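Local coordinates for fructokinase (Vibrio cholerae serotype O1, PDB 5EYN), which catalyses the ATP-dependent phosphorylation of fructose and belongs to the PfkB family of carbohydrate kinases, at residues A[133-143]-A[162-173]. Sequence-based numbering, arbitrary orientation.
Sequences FQKGEWLHVCS and MKEVGGYVSFDP
Tyr-168 lays its CB over the centre of the six-membered ring of Trp-138, 3.4 Å from CB to the ring centroid, while the two rings meet obliquely, their planes 42° apart. Trp-282 meets both edge-to-face. These are side chains of neighbouring parallel strands, 138-142 and 168-172, which helix 151-165 links as a beta-alpha-beta unit in the central sheet of the ribokinase-like fold. On the sheet face that carries Leu-139 and Val-169, Met-162 CE from the helix end sits over one face of the Phe-133 ring, 3.4 Å from Phe-133 CG and displaced toward the rim. Bends at chi2 (58°) and chi3 (87°) fold the thioether back into this CH-pi contact, with SD oblique to the same ring in a Met-aromatic contact; CE also touches CB of Leu-139. Backbone bonds alternate between the strands from Tyr-168 N to Glu-137 O through Asp-172 N to Val-141 O. Before them, a Schellman motif ends the helix at Gly-166, whose O receives Gly-136 N and a water shared with Lys-135 NZ. The imidazole of His-140 meets Ser-170 at its edge, with ND1 and OG hydrogen-bonded at 2.8 Å; its NE2 reaches Asp-172 OD2 through a water. The side chain of Asp-172 comes within about 4 Å of the bound calcium ion (nearest atoms), so the strand ends border the active site. There Pro-173 O accepts Ser-143 N at 2.9 Å and Ser-143 OG at 2.6 Å, from opposite faces of its carbonyl plane.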
ATOM      1  N   PHE A 133     -16.466  26.283 -11.308  1.00 12.56           N
ATOM      2  CA  PHE A 133     -17.723  25.616 -11.585  1.00 13.67           C
ATOM      3  C   PHE A 133     -18.650  26.574 -12.317  1.00 14.64           C
ATOM      4  O   PHE A 133     -18.493  27.797 -12.245  1.00 16.31           O
ATOM      5  CB  PHE A 133     -18.410  25.199 -10.284  1.00 11.66           C
ATOM      6  CG  PHE A 133     -17.663  24.176  -9.473  1.00 11.00           C
ATOM      7  CD1 PHE A 133     -16.915  23.170 -10.067  1.00 10.78           C
ATOM      8  CD2 PHE A 133     -17.730  24.224  -8.089  1.00 11.12           C
ATOM      9  CE1 PHE A 133     -16.264  22.228  -9.285  1.00 10.83           C
ATOM     10  CE2 PHE A 133     -17.092  23.288  -7.322  1.00 10.75           C
ATOM     11  CZ  PHE A 133     -16.348  22.298  -7.920  1.00 10.88           C
ATOM     12  N   GLN A 134     -19.644  26.009 -12.988  1.00 15.10           N
ATOM     13  CA  GLN A 134     -20.616  26.811 -13.705  1.00 16.19           C
ATOM     14  C   GLN A 134     -22.026  26.309 -13.436  1.00 15.23           C
ATOM     15  O   GLN A 134     -22.232  25.140 -13.104  1.00 14.17           O
ATOM     16  CB  GLN A 134     -20.326  26.757 -15.205  1.00 20.41           C
ATOM     17  CG  GLN A 134     -18.950  27.293 -15.563  1.00 24.47           C
ATOM     18  CD  GLN A 134     -18.680  27.276 -17.050  1.00 28.75           C
ATOM     19  OE1 GLN A 134     -19.421  27.864 -17.833  1.00 30.57           O
ATOM     20  NE2 GLN A 134     -17.607  26.600 -17.448  1.00 30.55           N
ATOM     21  N   LYS A 135     -22.992  27.199 -13.612  1.00 15.19           N
ATOM     22  CA  LYS A 135     -24.396  26.873 -13.449  1.00 15.40           C
ATOM     23  C   LYS A 135     -24.755  25.609 -14.237  1.00 14.24           C
ATOM     24  O   LYS A 135     -24.327  25.423 -15.379  1.00 15.14           O
ATOM     25  CB  LYS A 135     -25.247  28.055 -13.908  1.00 17.62           C
ATOM     26  CG  LYS A 135     -26.725  27.887 -13.674  1.00 20.87           C
ATOM     27  CD  LYS A 135     -27.479  29.097 -14.218  1.00 23.18           C
ATOM     28  CE  LYS A 135     -28.980  28.874 -14.221  1.00 26.21           C
ATOM     29  NZ  LYS A 135     -29.532  28.701 -12.854  1.00 28.45           N
ATOM     30  N   GLY A 136     -25.518  24.717 -13.612  1.00 13.73           N
ATOM     31  CA  GLY A 136     -26.014  23.531 -14.281  1.00 13.48           C
ATOM     32  C   GLY A 136     -25.065  22.343 -14.261  1.00 12.89           C
ATOM     33  O   GLY A 136     -25.437  21.246 -14.660  1.00 13.33           O
ATOM     34  N   GLU A 137     -23.839  22.538 -13.799  1.00 11.31           N
ATOM     35  CA  GLU A 137     -22.925  21.422 -13.649  1.00 10.80           C
ATOM     36  C   GLU A 137     -23.310  20.581 -12.444  1.00 10.34           C
ATOM     37  O   GLU A 137     -24.062  21.016 -11.570  1.00 10.68           O
ATOM     38  CB  GLU A 137     -21.484  21.916 -13.525  1.00 11.68           C
ATOM     39  CG  GLU A 137     -20.948  22.526 -14.816  1.00 13.50           C
ATOM     40  CD  GLU A 137     -19.503  22.983 -14.702  1.00 14.19           C
ATOM     41  OE1 GLU A 137     -19.032  23.230 -13.576  1.00 14.23           O
ATOM     42  OE2 GLU A 137     -18.838  23.111 -15.745  1.00 18.06           O
ATOM     43  N   TRP A 138     -22.760  19.374 -12.406  1.00  9.79           N
ATOM     44  CA  TRP A 138     -22.928  18.459 -11.283  1.00  8.87           C
ATOM     45  C   TRP A 138     -21.599  18.280 -10.570  1.00  8.15           C
ATOM     46  O   TRP A 138     -20.538  18.343 -11.184  1.00  8.67           O
ATOM     47  CB  TRP A 138     -23.431  17.082 -11.764  1.00  8.27           C
ATOM     48  CG  TRP A 138     -24.871  17.075 -12.082  1.00  9.05           C
ATOM     49  CD1 TRP A 138     -25.465  17.474 -13.237  1.00 10.52           C
ATOM     50  CD2 TRP A 138     -25.919  16.663 -11.208  1.00  9.70           C
ATOM     51  NE1 TRP A 138     -26.829  17.338 -13.134  1.00 10.21           N
ATOM     52  CE2 TRP A 138     -27.132  16.837 -11.896  1.00  9.31           C
ATOM     53  CE3 TRP A 138     -25.953  16.168  -9.901  1.00  9.51           C
ATOM     54  CZ2 TRP A 138     -28.359  16.548 -11.323  1.00 10.04           C
ATOM     55  CZ3 TRP A 138     -27.175  15.881  -9.331  1.00 10.59           C
ATOM     56  CH2 TRP A 138     -28.363  16.078 -10.040  1.00 10.85           C
ATOM     57  N   LEU A 139     -21.685  18.051  -9.264  1.00  7.86           N
ATOM     58  CA  LEU A 139     -20.544  17.642  -8.458  1.00  7.93           C
ATOM     59  C   LEU A 139     -20.953  16.401  -7.684  1.00  7.82           C
ATOM     60  O   LEU A 139     -21.965  16.420  -6.986  1.00  8.16           O
ATOM     61  CB  LEU A 139     -20.157  18.749  -7.475  1.00  7.88           C
ATOM     62  CG  LEU A 139     -19.066  18.398  -6.461  1.00  7.78           C
ATOM     63  CD1 LEU A 139     -17.743  18.194  -7.144  1.00  8.20           C
ATOM     64  CD2 LEU A 139     -18.967  19.509  -5.422  1.00  9.42           C
ATOM     65  N   HIS A 140     -20.175  15.324  -7.810  1.00  7.28           N
ATOM     66  CA  HIS A 140     -20.415  14.114  -7.038  1.00  7.55           C
ATOM     67  C   HIS A 140     -19.278  13.845  -6.063  1.00  7.50           C
ATOM     68  O   HIS A 140     -18.101  13.947  -6.423  1.00  8.78           O
ATOM     69  CB  HIS A 140     -20.572  12.915  -7.965  1.00  7.51           C
ATOM     70  CG  HIS A 140     -20.803  11.629  -7.252  1.00  7.62           C
ATOM     71  ND1 HIS A 140     -21.992  11.338  -6.619  1.00  7.65           N
ATOM     72  CD2 HIS A 140     -19.981  10.576  -7.017  1.00  8.17           C
ATOM     73  CE1 HIS A 140     -21.903  10.149  -6.046  1.00  7.71           C
ATOM     74  NE2 HIS A 140     -20.698   9.657  -6.284  1.00  7.76           N
ATOM     75  N   VAL A 141     -19.672  13.503  -4.836  1.00  8.45           N
ATOM     76  CA  VAL A 141     -18.784  13.325  -3.693  1.00  9.03           C
ATOM     77  C   VAL A 141     -19.143  12.047  -2.944  1.00  7.26           C
ATOM     78  O   VAL A 141     -20.316  11.689  -2.875  1.00  7.32           O
ATOM     79  CB  VAL A 141     -18.933  14.561  -2.704  1.00 10.71           C
ATOM     80  CG1 VAL A 141     -18.094  14.403  -1.444  1.00 11.73           C
ATOM     81  CG2 VAL A 141     -18.612  15.864  -3.419  1.00 11.47           C
ATOM     82  N   CYS A 142     -18.125  11.390  -2.380  1.00  6.17           N
ATOM     83  CA  CYS A 142     -18.281  10.259  -1.460  1.00  6.40           C
ATOM     84  C   CYS A 142     -17.652  10.595  -0.120  1.00  6.47           C
ATOM     85  O   CYS A 142     -16.891  11.556  -0.002  1.00  7.24           O
ATOM     86  CB  CYS A 142     -17.647   8.985  -2.020  1.00  7.21           C
ATOM     87  SG  CYS A 142     -18.358   8.419  -3.587  1.00  8.53           S
ATOM     88  N   SER A 143     -17.956   9.806   0.894  1.00  5.89           N
ATOM     89  CA  SER A 143     -17.548  10.188   2.234  1.00  5.99           C
ATOM     90  C   SER A 143     -16.063  10.118   2.512  1.00  5.68           C
ATOM     91  O   SER A 143     -15.618  10.766   3.453  1.00  6.18           O
ATOM     92  CB  SER A 143     -18.303   9.411   3.299  1.00  7.55           C
ATOM     93  OG  SER A 143     -17.879   8.077   3.322  1.00  8.97           O
ATOM     94  N   MET A 162     -20.319  24.925  -5.550  1.00 10.60           N
ATOM     95  CA  MET A 162     -21.168  24.411  -6.610  1.00 10.32           C
ATOM     96  C   MET A 162     -22.619  24.851  -6.397  1.00 10.86           C
ATOM     97  O   MET A 162     -23.290  25.253  -7.346  1.00 12.27           O
ATOM     98  CB  MET A 162     -21.082  22.884  -6.692  1.00  9.65           C
ATOM     99  CG  MET A 162     -21.895  22.323  -7.846  1.00 10.00           C
ATOM    100  SD  MET A 162     -21.422  22.972  -9.456  1.00 10.89           S
ATOM    101  CE  MET A 162     -20.101  21.834  -9.897  1.00 10.19           C
ATOM    102  N   LYS A 163     -23.084  24.822  -5.149  1.00 11.39           N
ATOM    103  CA  LYS A 163     -24.438  25.262  -4.838  1.00 11.53           C
ATOM    104  C   LYS A 163     -24.586  26.740  -5.173  1.00 12.18           C
ATOM    105  O   LYS A 163     -25.587  27.160  -5.740  1.00 14.10           O
ATOM    106  CB  LYS A 163     -24.775  25.013  -3.364  1.00 12.76           C
ATOM    107  CG  LYS A 163     -24.893  23.525  -3.033  1.00 13.15           C
ATOM    108  CD  LYS A 163     -25.026  23.245  -1.542  1.00 15.32           C
ATOM    109  CE  LYS A 163     -26.351  23.658  -0.968  1.00 18.31           C
ATOM    110  NZ  LYS A 163     -27.464  22.889  -1.577  1.00 20.82           N
ATOM    111  N   GLU A 164     -23.582  27.537  -4.826  1.00 12.59           N
ATOM    112  CA  GLU A 164     -23.679  28.985  -5.000  1.00 13.52           C
ATOM    113  C   GLU A 164     -23.823  29.374  -6.465  1.00 13.67           C
ATOM    114  O   GLU A 164     -24.538  30.325  -6.798  1.00 15.16           O
ATOM    115  CB  GLU A 164     -22.449  29.646  -4.387  1.00 15.11           C
ATOM    116  CG  GLU A 164     -22.359  31.144  -4.539  1.00 16.90           C
ATOM    117  CD  GLU A 164     -21.077  31.667  -3.943  1.00 20.20           C
ATOM    118  OE1 GLU A 164     -20.017  31.040  -4.157  1.00 21.86           O
ATOM    119  OE2 GLU A 164     -21.119  32.677  -3.223  1.00 23.67           O
ATOM    120  N   VAL A 165     -23.132  28.653  -7.340  1.00 13.28           N
ATOM    121  CA  VAL A 165     -23.119  28.984  -8.763  1.00 13.80           C
ATOM    122  C   VAL A 165     -24.344  28.429  -9.497  1.00 14.12           C
ATOM    123  O   VAL A 165     -24.556  28.716 -10.669  1.00 16.50           O
ATOM    124  CB  VAL A 165     -21.816  28.498  -9.439  1.00 16.10           C
ATOM    125  CG1 VAL A 165     -21.889  27.006  -9.748  1.00 15.83           C
ATOM    126  CG2 VAL A 165     -21.524  29.298 -10.699  1.00 17.96           C
ATOM    127  N   GLY A 166     -25.158  27.639  -8.810  1.00 12.88           N
ATOM    128  CA  GLY A 166     -26.341  27.073  -9.430  1.00 13.47           C
ATOM    129  C   GLY A 166     -26.108  25.726 -10.084  1.00 13.02           C
ATOM    130  O   GLY A 166     -26.808  25.349 -11.020  1.00 13.70           O
ATOM    131  N   GLY A 167     -25.121  24.997  -9.587  1.00 11.73           N
ATOM    132  CA  GLY A 167     -24.920  23.615  -9.961  1.00 11.79           C
ATOM    133  C   GLY A 167     -25.671  22.692  -9.023  1.00 10.67           C
ATOM    134  O   GLY A 167     -26.422  23.135  -8.150  1.00 11.45           O
ATOM    135  N   TYR A 168     -25.454  21.398  -9.196  1.00 10.22           N
ATOM    136  CA  TYR A 168     -26.175  20.382  -8.452  1.00  9.36           C
ATOM    137  C   TYR A 168     -25.172  19.466  -7.786  1.00  8.60           C
ATOM    138  O   TYR A 168     -24.080  19.237  -8.307  1.00  9.26           O
ATOM    139  CB  TYR A 168     -27.067  19.571  -9.388  1.00 10.60           C
ATOM    140  CG  TYR A 168     -28.013  20.427 -10.177  1.00 12.74           C
ATOM    141  CD1 TYR A 168     -29.041  21.095  -9.546  1.00 13.39           C
ATOM    142  CD2 TYR A 168     -27.887  20.557 -11.546  1.00 14.56           C
ATOM    143  CE1 TYR A 168     -29.919  21.893 -10.250  1.00 16.33           C
ATOM    144  CE2 TYR A 168     -28.748  21.365 -12.261  1.00 16.41           C
ATOM    145  CZ  TYR A 168     -29.771  22.027 -11.606  1.00 17.69           C
ATOM    146  OH  TYR A 168     -30.647  22.827 -12.316  1.00 21.27           O
ATOM    147  N   VAL A 169     -25.562  18.927  -6.639  1.00  8.07           N
ATOM    148  CA  VAL A 169     -24.672  18.124  -5.821  1.00  7.87           C
ATOM    149  C   VAL A 169     -25.241  16.739  -5.598  1.00  8.27           C
ATOM    150  O   VAL A 169     -26.375  16.576  -5.159  1.00  8.52           O
ATOM    151  CB  VAL A 169     -24.437  18.802  -4.454  1.00  8.87           C
ATOM    152  CG1 VAL A 169     -23.573  17.915  -3.571  1.00  9.66           C
ATOM    153  CG2 VAL A 169     -23.811  20.167  -4.647  1.00 10.01           C
ATOM    154  N   SER A 170     -24.426  15.744  -5.929  1.00  7.24           N
ATOM    155  CA  SER A 170     -24.732  14.349  -5.694  1.00  7.07           C
ATOM    156  C   SER A 170     -23.787  13.819  -4.619  1.00  7.48           C
ATOM    157  O   SER A 170     -22.599  14.115  -4.634  1.00  7.46           O
ATOM    158  CB  SER A 170     -24.542  13.586  -7.007  1.00  7.91           C
ATOM    159  OG  SER A 170     -24.616  12.177  -6.868  1.00  8.56           O
ATOM    160  N   PHE A 171     -24.318  13.026  -3.701  1.00  6.86           N
ATOM    161  CA  PHE A 171     -23.537  12.459  -2.617  1.00  6.77           C
ATOM    162  C   PHE A 171     -23.883  10.990  -2.448  1.00  5.70           C
ATOM    163  O   PHE A 171     -25.060  10.619  -2.408  1.00  7.36           O
ATOM    164  CB  PHE A 171     -23.825  13.247  -1.327  1.00  6.66           C
ATOM    165  CG  PHE A 171     -23.031  12.801  -0.123  1.00  7.54           C
ATOM    166  CD1 PHE A 171     -21.658  12.736  -0.166  1.00  7.62           C
ATOM    167  CD2 PHE A 171     -23.668  12.468   1.059  1.00  9.51           C
ATOM    168  CE1 PHE A 171     -20.934  12.327   0.925  1.00  7.91           C
ATOM    169  CE2 PHE A 171     -22.947  12.085   2.159  1.00 10.98           C
ATOM    170  CZ  PHE A 171     -21.581  11.996   2.083  1.00  8.63           C
ATOM    171  N   ASP A 172     -22.850  10.158  -2.393  1.00  6.54           N
ATOM    172  CA  ASP A 172     -22.989   8.733  -2.109  1.00  7.49           C
ATOM    173  C   ASP A 172     -22.072   8.477  -0.926  1.00  7.55           C
ATOM    174  O   ASP A 172     -20.862   8.469  -1.084  1.00  7.81           O
ATOM    175  CB  ASP A 172     -22.546   7.909  -3.324  1.00  7.57           C
ATOM    176  CG  ASP A 172     -22.521   6.422  -3.079  1.00  8.33           C
ATOM    177  OD1 ASP A 172     -22.768   5.980  -1.949  1.00  8.75           O
ATOM    178  OD2 ASP A 172     -22.213   5.707  -4.050  1.00  9.46           O
ATOM    179  N   PRO A 173     -22.647   8.333   0.272  1.00  8.67           N
ATOM    180  CA  PRO A 173     -21.770   8.160   1.434  1.00  8.33           C
ATOM    181  C   PRO A 173     -20.662   7.122   1.191  1.00  7.34           C
ATOM    182  O   PRO A 173     -19.505   7.411   1.467  1.00  8.01           O
ATOM    183  CB  PRO A 173     -22.752   7.782   2.540  1.00 10.98           C
ATOM    184  CG  PRO A 173     -23.988   8.594   2.191  1.00 11.01           C
ATOM    185  CD  PRO A 173     -24.051   8.563   0.667  1.00 10.68           C
TER
HETATM  186  O   HOH W   1     -29.210  26.243 -11.802  1.00 33.32           O
HETATM  187  O   HOH W   2     -20.376   6.779  -5.797  1.00  9.50           O